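Local coordinates for hypothetical multiheme protein (Ignicoccus hospitalis KIN4/I, PDB 4QO5) that binds eight c-type hemes as a membrane-associated octaheme cytochrome c and probably carries electrons, though its precise role is unknown, at residues 323-337 and 379-392. Residues are numbered along the deposited sequence; the frame is centred on the assembly and turned at random.
Sequences HPMPRTGQHFKLSVE and LYATLPDGSPGLIS. With HEC (heme c), chain E.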
loop_
_atom_site.group_PDB
_atom_site.type_symbol
_atom_site.label_atom_id
_atom_site.label_comp_id
_atom_site.label_asym_id
_atom_site.label_seq_id
_atom_site.Cartn_x
_atom_site.Cartn_y
_atom_site.Cartn_z
ATOM N N HIS A 323 10.037 25.640 2.063
ATOM C CA HIS A 323 10.220 27.011 2.551
ATOM C C HIS A 323 9.932 27.098 4.046
ATOM O O HIS A 323 9.247 26.257 4.588
ATOM C CB HIS A 323 9.274 27.934 1.797
ATOM C CG HIS A 323 7.852 27.472 1.809
ATOM N ND1 HIS A 323 7.387 26.489 0.963
ATOM C CD2 HIS A 323 6.792 27.850 2.565
ATOM C CE1 HIS A 323 6.101 26.285 1.192
ATOM N NE2 HIS A 323 5.715 27.096 2.161
ATOM N N PRO A 324 10.444 28.149 4.720
ATOM C CA PRO A 324 10.126 28.236 6.150
ATOM C C PRO A 324 8.614 28.284 6.367
ATOM O O PRO A 324 7.883 28.793 5.514
ATOM C CB PRO A 324 10.784 29.564 6.578
ATOM C CG PRO A 324 11.893 29.766 5.589
ATOM C CD PRO A 324 11.384 29.191 4.283
ATOM N N MET A 325 8.143 27.731 7.479
ATOM C CA MET A 325 6.701 27.632 7.716
ATOM C C MET A 325 6.024 29.016 7.732
ATOM O O MET A 325 6.548 29.957 8.310
ATOM C CB MET A 325 6.466 26.915 9.049
ATOM C CG MET A 325 5.061 26.421 9.262
ATOM S SD MET A 325 4.696 25.104 8.077
ATOM C CE MET A 325 2.904 25.111 8.148
ATOM N N PRO A 326 4.859 29.153 7.085
ATOM C CA PRO A 326 4.128 30.426 7.240
ATOM C C PRO A 326 3.755 30.734 8.690
ATOM O O PRO A 326 3.476 29.797 9.454
ATOM C CB PRO A 326 2.855 30.192 6.416
ATOM C CG PRO A 326 3.266 29.185 5.375
ATOM C CD PRO A 326 4.257 28.276 6.063
ATOM N N ARG A 327 3.728 32.024 9.050
ATOM C CA ARG A 327 3.393 32.441 10.405
ATOM C C ARG A 327 1.933 32.218 10.756
ATOM O O ARG A 327 1.612 31.914 11.904
ATOM C CB ARG A 327 3.731 33.922 10.620
ATOM C CG ARG A 327 5.209 34.199 10.607
ATOM C CD ARG A 327 5.494 35.675 10.852
ATOM N NE ARG A 327 6.937 35.895 10.917
ATOM C CZ ARG A 327 7.547 36.618 11.850
ATOM N NH1 ARG A 327 6.842 37.209 12.809
ATOM N NH2 ARG A 327 8.863 36.753 11.819
ATOM N N THR A 328 1.041 32.397 9.784
ATOM C CA THR A 328 -0.385 32.187 10.042
ATOM C C THR A 328 -0.975 31.116 9.131
ATOM O O THR A 328 -0.361 30.714 8.143
ATOM C CB THR A 328 -1.229 33.473 9.859
ATOM O OG1 THR A 328 -1.594 33.632 8.480
ATOM C CG2 THR A 328 -0.461 34.707 10.340
ATOM N N GLY A 329 -2.181 30.676 9.472
ATOM C CA GLY A 329 -2.825 29.592 8.748
ATOM C C GLY A 329 -3.533 30.058 7.488
ATOM O O GLY A 329 -3.991 29.231 6.690
ATOM N N GLN A 330 -3.647 31.373 7.317
ATOM C CA GLN A 330 -4.295 31.929 6.126
ATOM C C GLN A 330 -3.306 32.085 4.976
ATOM O O GLN A 330 -2.866 33.187 4.665
ATOM C CB GLN A 330 -5.002 33.254 6.443
ATOM C CG GLN A 330 -6.067 33.098 7.507
ATOM C CD GLN A 330 -6.662 34.436 7.907
ATOM O OE1 GLN A 330 -5.934 35.393 8.168
ATOM N NE2 GLN A 330 -7.988 34.516 7.931
ATOM N N HIS A 331 -2.979 30.965 4.332
ATOM C CA HIS A 331 -1.961 30.954 3.292
ATOM C C HIS A 331 -2.353 31.735 2.046
ATOM O O HIS A 331 -1.479 32.222 1.319
ATOM C CB HIS A 331 -1.615 29.504 2.920
ATOM C CG HIS A 331 -1.051 28.712 4.060
ATOM N ND1 HIS A 331 -0.908 27.341 4.014
ATOM C CD2 HIS A 331 -0.592 29.098 5.274
ATOM C CE1 HIS A 331 -0.394 26.918 5.156
ATOM N NE2 HIS A 331 -0.189 27.965 5.936
ATOM N N PHE A 332 -3.661 31.858 1.794
ATOM C CA PHE A 332 -4.160 32.601 0.630
ATOM C C PHE A 332 -3.844 34.104 0.717
ATOM O O PHE A 332 -4.002 34.838 -0.252
ATOM C CB PHE A 332 -5.680 32.379 0.426
ATOM C CG PHE A 332 -6.521 32.800 1.603
ATOM C CD1 PHE A 332 -7.073 34.080 1.667
ATOM C CD2 PHE A 332 -6.737 31.924 2.662
ATOM C CE1 PHE A 332 -7.832 34.477 2.756
ATOM C CE2 PHE A 332 -7.495 32.319 3.759
ATOM C CZ PHE A 332 -8.039 33.599 3.807
ATOM N N LYS A 333 -3.377 34.553 1.877
ATOM C CA LYS A 333 -3.029 35.966 2.068
ATOM C C LYS A 333 -1.558 36.274 1.787
ATOM O O LYS A 333 -1.136 37.436 1.827
ATOM C CB LYS A 333 -3.382 36.404 3.489
ATOM C CG LYS A 333 -4.874 36.474 3.741
ATOM C CD LYS A 333 -5.181 37.026 5.118
ATOM C CE LYS A 333 -6.677 37.293 5.265
ATOM N NZ LYS A 333 -6.972 37.950 6.568
ATOM N N LEU A 334 -0.781 35.234 1.516
ATOM C CA LEU A 334 0.638 35.400 1.240
ATOM C C LEU A 334 0.836 35.980 -0.156
ATOM O O LEU A 334 0.086 35.656 -1.079
ATOM C CB LEU A 334 1.365 34.053 1.347
ATOM C CG LEU A 334 1.413 33.386 2.725
ATOM C CD1 LEU A 334 2.039 32.007 2.614
ATOM C CD2 LEU A 334 2.203 34.257 3.726
ATOM N N SER A 335 1.852 36.822 -0.315
ATOM C CA SER A 335 2.182 37.386 -1.622
ATOM C C SER A 335 3.693 37.556 -1.749
ATOM O O SER A 335 4.322 38.156 -0.884
ATOM C CB SER A 335 1.497 38.741 -1.813
ATOM O OG SER A 335 1.827 39.295 -3.077
ATOM N N VAL A 336 4.269 37.039 -2.830
ATOM C CA VAL A 336 5.718 37.089 -3.026
ATOM C C VAL A 336 6.064 37.667 -4.404
ATOM O O VAL A 336 5.316 37.487 -5.361
ATOM C CB VAL A 336 6.348 35.672 -2.850
ATOM C CG1 VAL A 336 5.922 34.723 -3.985
ATOM C CG2 VAL A 336 7.863 35.751 -2.753
ATOM N N GLU A 337 7.181 38.382 -4.500
ATOM C CA GLU A 337 7.741 38.725 -5.804
ATOM C C GLU A 337 8.182 37.439 -6.511
ATOM O O GLU A 337 8.935 36.641 -5.954
ATOM C CB GLU A 337 8.933 39.669 -5.643
ATOM C CG GLU A 337 8.730 41.033 -6.279
ATOM C CD GLU A 337 9.868 41.983 -5.970
ATOM O OE1 GLU A 337 10.551 41.771 -4.944
ATOM O OE2 GLU A 337 10.077 42.936 -6.754
ATOM N N LEU A 379 13.238 34.831 -2.529
ATOM C CA LEU A 379 12.444 35.871 -1.878
ATOM C C LEU A 379 11.276 35.198 -1.159
ATOM O O LEU A 379 10.707 34.218 -1.666
ATOM C CB LEU A 379 11.935 36.880 -2.907
ATOM C CG LEU A 379 13.046 37.574 -3.704
ATOM C CD1 LEU A 379 12.480 38.349 -4.880
ATOM C CD2 LEU A 379 13.858 38.487 -2.801
ATOM N N TYR A 380 10.932 35.702 0.025
ATOM C CA TYR A 380 9.858 35.107 0.816
ATOM C C TYR A 380 8.654 36.035 0.810
ATOM O O TYR A 380 8.795 37.250 0.677
ATOM C CB TYR A 380 10.293 34.871 2.263
ATOM C CG TYR A 380 11.418 33.878 2.463
ATOM C CD1 TYR A 380 11.619 32.828 1.581
ATOM C CD2 TYR A 380 12.269 33.990 3.559
ATOM C CE1 TYR A 380 12.659 31.912 1.778
ATOM C CE2 TYR A 380 13.299 33.091 3.768
ATOM C CZ TYR A 380 13.493 32.054 2.875
ATOM O OH TYR A 380 14.523 31.161 3.096
ATOM N N ALA A 381 7.474 35.452 0.977
ATOM C CA ALA A 381 6.217 36.187 0.895
ATOM C C ALA A 381 6.038 37.149 2.052
ATOM O O ALA A 381 6.626 36.972 3.119
ATOM C CB ALA A 381 5.036 35.202 0.852
ATOM N N THR A 382 5.201 38.159 1.836
ATOM C CA THR A 382 4.725 39.012 2.912
ATOM C C THR A 382 3.212 38.849 3.071
ATOM O O THR A 382 2.543 38.262 2.219
ATOM C CB THR A 382 5.040 40.491 2.643
ATOM O OG1 THR A 382 4.570 40.845 1.337
ATOM C CG2 THR A 382 6.543 40.736 2.708
ATOM N N LEU A 383 2.688 39.355 4.179
ATOM C CA LEU A 383 1.248 39.387 4.426
ATOM C C LEU A 383 0.698 40.765 4.026
ATOM O O LEU A 383 1.473 41.680 3.745
ATOM C CB LEU A 383 0.982 39.080 5.906
ATOM C CG LEU A 383 1.187 37.623 6.319
ATOM C CD1 LEU A 383 1.116 37.498 7.835
ATOM C CD2 LEU A 383 0.153 36.700 5.634
ATOM N N PRO A 384 -0.643 40.920 3.974
ATOM C CA PRO A 384 -1.212 42.193 3.517
ATOM C C PRO A 384 -0.775 43.437 4.292
ATOM O O PRO A 384 -0.777 44.510 3.716
ATOM C CB PRO A 384 -2.716 41.972 3.675
ATOM C CG PRO A 384 -2.877 40.527 3.401
ATOM C CD PRO A 384 -1.676 39.868 4.044
ATOM N N ASP A 385 -0.394 43.290 5.556
ATOM C CA ASP A 385 0.130 44.418 6.321
ATOM C C ASP A 385 1.597 44.675 5.978
ATOM O O ASP A 385 2.208 45.580 6.518
ATOM C CB ASP A 385 -0.054 44.186 7.825
ATOM C CG ASP A 385 0.808 43.051 8.370
ATOM O OD1 ASP A 385 1.347 42.236 7.586
ATOM O OD2 ASP A 385 0.938 42.969 9.608
ATOM N N GLY A 386 2.153 43.861 5.082
ATOM C CA GLY A 386 3.531 44.030 4.652
ATOM C C GLY A 386 4.548 43.354 5.555
ATOM O O GLY A 386 5.750 43.440 5.309
ATOM N N SER A 387 4.076 42.694 6.608
ATOM C CA SER A 387 4.966 42.001 7.538
ATOM C C SER A 387 5.414 40.660 6.931
ATOM O O SER A 387 4.766 40.148 6.029
ATOM C CB SER A 387 4.257 41.760 8.873
ATOM O OG SER A 387 3.136 40.910 8.701
ATOM N N PRO A 388 6.527 40.090 7.422
ATOM C CA PRO A 388 6.988 38.806 6.864
ATOM C C PRO A 388 5.952 37.699 7.003
ATOM O O PRO A 388 5.380 37.510 8.079
ATOM C CB PRO A 388 8.218 38.476 7.721
ATOM C CG PRO A 388 8.693 39.794 8.218
ATOM C CD PRO A 388 7.471 40.636 8.416
ATOM N N GLY A 389 5.724 36.952 5.932
ATOM C CA GLY A 389 4.718 35.913 5.951
ATOM C C GLY A 389 5.180 34.595 6.550
ATOM O O GLY A 389 4.348 33.769 6.967
ATOM N N LEU A 390 6.500 34.393 6.594
ATOM C CA LEU A 390 7.068 33.123 7.051
ATOM C C LEU A 390 7.821 33.325 8.367
ATOM O O LEU A 390 8.239 34.441 8.682
ATOM C CB LEU A 390 8.018 32.539 5.995
ATOM C CG LEU A 390 7.569 32.458 4.538
ATOM C CD1 LEU A 390 8.653 31.753 3.715
ATOM C CD2 LEU A 390 6.224 31.718 4.379
ATOM N N ILE A 391 7.981 32.248 9.138
ATOM C CA ILE A 391 8.607 32.364 10.445
ATOM C C ILE A 391 10.094 32.717 10.374
ATOM O O ILE A 391 10.771 32.432 9.383
ATOM C CB ILE A 391 8.371 31.125 11.330
ATOM C CG1 ILE A 391 9.003 29.867 10.710
ATOM C CG2 ILE A 391 6.876 30.939 11.585
ATOM C CD1 ILE A 391 8.938 28.658 11.634
ATOM N N SER A 392 10.575 33.367 11.429
ATOM C CA SER A 392 11.960 33.796 11.530
ATOM C C SER A 392 12.885 32.610 11.755
ATOM O O SER A 392 12.439 31.534 12.126
ATOM C CB SER A 392 12.129 34.754 12.709
ATOM O OG SER A 392 12.015 34.040 13.933
HETATM FE FE HEC E . -4.072 18.860 -1.353
HETATM C CHA HEC E . -1.935 20.700 0.689
HETATM C CHB HEC E . -3.586 21.179 -3.821
HETATM C CHC HEC E . -6.008 16.997 -3.503
HETATM C CHD HEC E . -4.089 16.313 0.892
HETATM N NA HEC E . -2.927 20.568 -1.527
HETATM C C1A HEC E . -2.217 21.221 -0.547
HETATM C C2A HEC E . -1.834 22.525 -1.053
HETATM C C3A HEC E . -2.296 22.622 -2.298
HETATM C C4A HEC E . -2.980 21.402 -2.619
HETATM C CMA HEC E . -2.156 23.784 -3.301
HETATM C CAA HEC E . -1.053 23.615 -0.281
HETATM C CBA HEC E . -2.127 24.609 0.178
HETATM C CGA HEC E . -1.576 25.710 1.057
HETATM O O1A HEC E . -1.570 26.889 0.618
HETATM O O2A HEC E . -1.146 25.405 2.193
HETATM N NB HEC E . -4.677 19.077 -3.238
HETATM C C1B HEC E . -4.348 20.080 -4.117
HETATM C C2B HEC E . -5.015 19.863 -5.374
HETATM C C3B HEC E . -5.615 18.668 -5.295
HETATM C C4B HEC E . -5.475 18.188 -3.941
HETATM C CMB HEC E . -4.802 20.766 -6.615
HETATM C CAB HEC E . -6.398 17.822 -6.325
HETATM C CBB HEC E . -6.186 18.053 -7.836
HETATM N NC HEC E . -4.853 17.023 -1.382
HETATM C C1C HEC E . -5.716 16.446 -2.286
HETATM C C2C HEC E . -6.349 15.300 -1.666
HETATM C C3C HEC E . -5.643 15.099 -0.544
HETATM C C4C HEC E . -4.798 16.204 -0.285
HETATM C CMC HEC E . -7.233 14.314 -2.475
HETATM C CAC HEC E . -5.616 14.053 0.558
HETATM C CBC HEC E . -5.460 12.631 -0.061
HETATM N ND HEC E . -3.168 18.558 0.500
HETATM C C1D HEC E . -3.306 17.396 1.238
HETATM C C2D HEC E . -2.475 17.482 2.409
HETATM C C3D HEC E . -1.788 18.839 2.341
HETATM C C4D HEC E . -2.277 19.440 1.126
HETATM C CMD HEC E . -2.315 16.419 3.499
HETATM C CAD HEC E . -0.758 19.432 3.333
HETATM C CBD HEC E . 0.569 18.731 3.057
HETATM C CGD HEC E . 1.699 19.381 3.809
HETATM O O1D HEC E . 2.760 18.724 3.948
HETATM O O2D HEC E . 1.551 20.535 4.270
HETATM O O HOH W 1 1.689 33.701 7.296
HETATM O O HOH W 2 -0.022 39.700 1.091
HETATM O O HOH W 3 6.227 40.418 -1.272
HETATM O O HOH W 4 8.492 39.177 -1.823
HETATM O O HOH W 5 -2.084 17.593 -2.235
#
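R327 and L390 meet where the two loops run side by side, and the arginine's side chain lies along the backbone opposite. With CG beside its own backbone N (chi1 -68°) and the chain extended from there to NE, it passes P388 and L390 and gives NE-H to L390 O at 3.0 Å. Arginine suits this exposed place: its long aliphatic part packs on the backbone while NE still has an N-H to give. The oxygen lies in the guanidinium plane, but the donor stands above the plane of the carbonyl, away from its lone pairs. Backbone bonds frame this grip: R327 N donates to G389 O at 2.8 Å and I391 N to M325 O at 2.8 Å, the pairing that bridges P326 with L390. Proline suits position 326, since the flanking residues make these bonds and its ring is left to touch L390 CD2 through CG.

L390 sets both methyls against P324 O, and CD1 also meets P324 CD at 3.8 Å. Y380 comes to the same proline at about a right angle, an off-centre CH-pi contact with P324 CD 4.2 Å from the ring centroid. This apolar cluster joins strand 323-324, antiparallel to 314-315, to the loop entering helix 393-407, where S392 is the N-cap, bonded to E395 N.

Farther along, S335 and T382 form a single antiparallel hydrogen-bonded pair. Beside it L334 CD2 touches L383 CD2 and G389 CA, each 3.7 Å away; glycine lets the methyl come this near. V336 CB rests on A381 CB at 4.0 Å, a small methyl suiting such close backbones.

Between the pairings the 323-337 loop swings out to the hemes. There H331, lining heme pockets, donates from its ring edge, ND1 to propionate O2A at 2.7 Å; R315 and Y482 also hydrogen-bond this heme.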